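Local coordinates for protein possible metal-dependent hydrolase (Veillonella parvula, PDB 3RPC) that is probably a metal-dependent hydrolase of the metallo-beta-lactamase superfamily, with two zinc ions bound in its metal site, at residues His9-Thr14 against Pro256-Thr261. Numbering follows the deposited sequence.
Sequences HIRNAT and PEDGET
D258 OD1 is gripped by a water 2.7 Å away and by a salt bridge from R237 NH1; the water accepts from N12 N at 2.8 Å and so links the D258 carboxylate to the backbone of N12. The setting is the metallo-beta-lactamase fold, where the type II turn E257–E260 leads into the last strand, 261-263, antiparallel to strand 6-11. H9 makes the direct backbone pairing: its N donates to E260 O at 2.9 Å, and G259 N reaches H9 O at 2.7 Å from above the carbonyl plane, 39° out of it. Glycine suits this place because, with phi positive, any side chain would collide with the carbonyl oxygen of D258. E260 serves the turn from its side chain too, OE1 accepting from E257 N. With CG anti to the backbone N (chi1 -168°), the H9 ring runs alongside the D258 carboxylate, their planes 54° apart; H9 CD2 is 3.6 Å from D258 OD1. The P256 ring lies across the H9 side chain, P256 CG resting 3.9 Å from H9 CB, a compact apolar ring in a buried place beside I223 and V225. H9 ND1 is engaged by Y7 OH, which helps to fix the ring's rotation. Beyond H9, I10 N and R11 N both donate to T14 O, a classic beta bulge at the mouth of the tight type II' turn R11–T14, which brings the N12 side chain to about 5 Å from a zinc ion. R11 sends its guanidinium off to V52 O, F29 O and A31 O, while its aliphatic CG stays 3.5 Å from D258 OD2.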
ATOM      1  N   HIS A   9       6.859 -25.091  -9.664  1.00 15.72           N
ATOM      2  CA  HIS A   9       5.671 -24.466 -10.197  1.00 15.13           C
ATOM      3  C   HIS A   9       4.567 -25.494 -10.388  1.00 18.02           C
ATOM      4  O   HIS A   9       4.841 -26.606 -10.826  1.00 19.60           O
ATOM      5  CB  HIS A   9       5.925 -23.748 -11.516  1.00 15.77           C
ATOM      6  CG  HIS A   9       4.781 -22.878 -11.890  1.00 15.12           C
ATOM      7  ND1 HIS A   9       4.271 -21.944 -11.014  1.00 18.20           N
ATOM      8  CD2 HIS A   9       3.990 -22.845 -12.988  1.00 18.40           C
ATOM      9  CE1 HIS A   9       3.233 -21.350 -11.570  1.00 19.59           C
ATOM     10  NE2 HIS A   9       3.042 -21.877 -12.766  1.00 17.74           N
ATOM     11  N   ILE A  10       3.330 -25.137 -10.047  1.00 16.12           N
ATOM     12  CA  ILE A  10       2.205 -26.066 -10.224  1.00 16.40           C
ATOM     13  C   ILE A  10       1.332 -25.639 -11.411  1.00 16.19           C
ATOM     14  O   ILE A  10       1.310 -26.310 -12.441  1.00 16.21           O
ATOM     15  CB  ILE A  10       1.374 -26.246  -8.932  1.00 18.30           C
ATOM     16  CG1 ILE A  10       2.265 -26.758  -7.794  1.00 20.34           C
ATOM     17  CG2 ILE A  10       0.208 -27.215  -9.167  1.00 17.90           C
ATOM     18  CD1 ILE A  10       2.928 -28.092  -8.070  1.00 21.79           C
ATOM     19  N   ARG A  11       0.647 -24.506 -11.288  1.00 14.50           N
ATOM     20  CA  ARG A  11      -0.247 -24.063 -12.359  1.00 14.73           C
ATOM     21  C   ARG A  11      -0.747 -22.665 -12.029  1.00 13.95           C
ATOM     22  O   ARG A  11      -1.159 -22.424 -10.916  1.00 14.98           O
ATOM     23  CB  ARG A  11      -1.435 -25.027 -12.510  1.00 17.13           C
ATOM     24  CG  ARG A  11      -2.303 -24.716 -13.747  1.00 15.24           C
ATOM     25  CD  ARG A  11      -3.544 -25.621 -13.819  1.00 15.79           C
ATOM     26  NE  ARG A  11      -4.400 -25.442 -12.652  1.00 16.73           N
ATOM     27  CZ  ARG A  11      -5.485 -26.171 -12.396  1.00 18.36           C
ATOM     28  NH1 ARG A  11      -5.867 -27.126 -13.237  1.00 16.90           N
ATOM     29  NH2 ARG A  11      -6.196 -25.941 -11.295  1.00 17.88           N
ATOM     30  N   ASN A  12      -0.720 -21.773 -13.020  1.00 14.30           N
ATOM     31  CA  ASN A  12      -1.076 -20.356 -12.823  1.00 15.60           C
ATOM     32  C   ASN A  12      -0.160 -19.699 -11.781  1.00 14.05           C
ATOM     33  O   ASN A  12       1.043 -19.593 -12.012  1.00 16.54           O
ATOM     34  CB  ASN A  12      -2.558 -20.183 -12.465  1.00 15.37           C
ATOM     35  CG  ASN A  12      -3.062 -18.765 -12.729  1.00 15.93           C
ATOM     36  OD1 ASN A  12      -2.756 -18.168 -13.770  1.00 17.20           O
ATOM     37  ND2 ASN A  12      -3.842 -18.229 -11.804  1.00 16.91           N
ATOM     38  N   ALA A  13      -0.710 -19.293 -10.638  1.00 15.78           N
ATOM     39  CA  ALA A  13       0.108 -18.736  -9.555  1.00 14.48           C
ATOM     40  C   ALA A  13       0.339 -19.748  -8.431  1.00 15.21           C
ATOM     41  O   ALA A  13       0.929 -19.420  -7.406  1.00 16.16           O
ATOM     42  CB  ALA A  13      -0.536 -17.463  -8.984  1.00 14.42           C
ATOM     43  N   THR A  14      -0.119 -20.980  -8.629  1.00 14.81           N
ATOM     44  CA  THR A  14       0.024 -22.008  -7.606  1.00 16.14           C
ATOM     45  C   THR A  14       1.403 -22.635  -7.717  1.00 15.52           C
ATOM     46  O   THR A  14       1.815 -23.048  -8.793  1.00 16.01           O
ATOM     47  CB  THR A  14      -1.043 -23.110  -7.763  1.00 15.02           C
ATOM     48  OG1 THR A  14      -2.348 -22.524  -7.753  1.00 15.56           O
ATOM     49  CG2 THR A  14      -0.942 -24.153  -6.638  1.00 15.04           C
ATOM     50  N   PRO A 256       8.984 -21.417 -15.940  1.00 16.70           N
ATOM     51  CA  PRO A 256       8.834 -22.858 -15.693  1.00 16.92           C
ATOM     52  C   PRO A 256       7.546 -23.430 -16.260  1.00 17.67           C
ATOM     53  O   PRO A 256       6.517 -22.758 -16.290  1.00 16.63           O
ATOM     54  CB  PRO A 256       8.810 -22.949 -14.164  1.00 15.48           C
ATOM     55  CG  PRO A 256       8.268 -21.592 -13.734  1.00 15.45           C
ATOM     56  CD  PRO A 256       8.920 -20.629 -14.699  1.00 16.82           C
ATOM     57  N   GLU A 257       7.612 -24.681 -16.706  1.00 16.81           N
ATOM     58  CA  GLU A 257       6.413 -25.407 -17.069  1.00 17.95           C
ATOM     59  C   GLU A 257       5.650 -25.792 -15.806  1.00 16.17           C
ATOM     60  O   GLU A 257       6.206 -25.823 -14.707  1.00 16.88           O
ATOM     61  CB  GLU A 257       6.777 -26.679 -17.833  1.00 17.34           C
ATOM     62  CG  GLU A 257       7.531 -26.434 -19.129  1.00 20.73           C
ATOM     63  CD  GLU A 257       6.710 -25.706 -20.171  1.00 24.91           C
ATOM     64  OE1 GLU A 257       5.469 -25.760 -20.125  1.00 28.17           O
ATOM     65  OE2 GLU A 257       7.313 -25.062 -21.053  1.00 28.60           O
ATOM     66  N   ASP A 258       4.373 -26.102 -15.974  1.00 17.41           N
ATOM     67  CA  ASP A 258       3.596 -26.644 -14.872  1.00 17.87           C
ATOM     68  C   ASP A 258       4.266 -27.930 -14.415  1.00 18.47           C
ATOM     69  O   ASP A 258       4.492 -28.827 -15.232  1.00 18.71           O
ATOM     70  CB  ASP A 258       2.170 -26.939 -15.330  1.00 16.04           C
ATOM     71  CG  ASP A 258       1.343 -25.677 -15.565  1.00 16.92           C
ATOM     72  OD1 ASP A 258       1.852 -24.551 -15.346  1.00 18.44           O
ATOM     73  OD2 ASP A 258       0.162 -25.817 -15.954  1.00 19.14           O
ATOM     74  N   GLY A 259       4.573 -28.023 -13.122  1.00 16.64           N
ATOM     75  CA  GLY A 259       5.203 -29.209 -12.554  1.00 18.46           C
ATOM     76  C   GLY A 259       6.720 -29.123 -12.482  1.00 20.75           C
ATOM     77  O   GLY A 259       7.360 -29.971 -11.862  1.00 21.83           O
ATOM     78  N   GLU A 260       7.301 -28.100 -13.106  1.00 17.43           N
ATOM     79  CA  GLU A 260       8.756 -27.953 -13.131  1.00 18.50           C
ATOM     80  C   GLU A 260       9.334 -27.393 -11.835  1.00 18.12           C
ATOM     81  O   GLU A 260       8.793 -26.453 -11.255  1.00 18.52           O
ATOM     82  CB  GLU A 260       9.184 -27.058 -14.304  1.00 20.07           C
ATOM     83  CG  GLU A 260      10.680 -26.787 -14.362  1.00 21.12           C
ATOM     84  CD  GLU A 260      11.083 -25.969 -15.581  1.00 22.08           C
ATOM     85  OE1 GLU A 260      10.263 -25.808 -16.513  1.00 20.03           O
ATOM     86  OE2 GLU A 260      12.231 -25.475 -15.605  1.00 26.18           O
ATOM     87  N   THR A 261      10.453 -27.960 -11.400  1.00 19.63           N
ATOM     88  CA  THR A 261      11.147 -27.493 -10.209  1.00 15.86           C
ATOM     89  C   THR A 261      12.400 -26.703 -10.563  1.00 20.20           C
ATOM     90  O   THR A 261      13.199 -27.117 -11.413  1.00 22.72           O
ATOM     91  CB  THR A 261      11.542 -28.680  -9.317  1.00 20.48           C
ATOM     92  OG1 THR A 261      10.355 -29.323  -8.843  1.00 21.71           O
ATOM     93  CG2 THR A 261      12.381 -28.218  -8.124  1.00 20.64           C
TER
HETATM   94  O   HOH W   1       0.847 -22.064 -15.315  1.00 16.38           O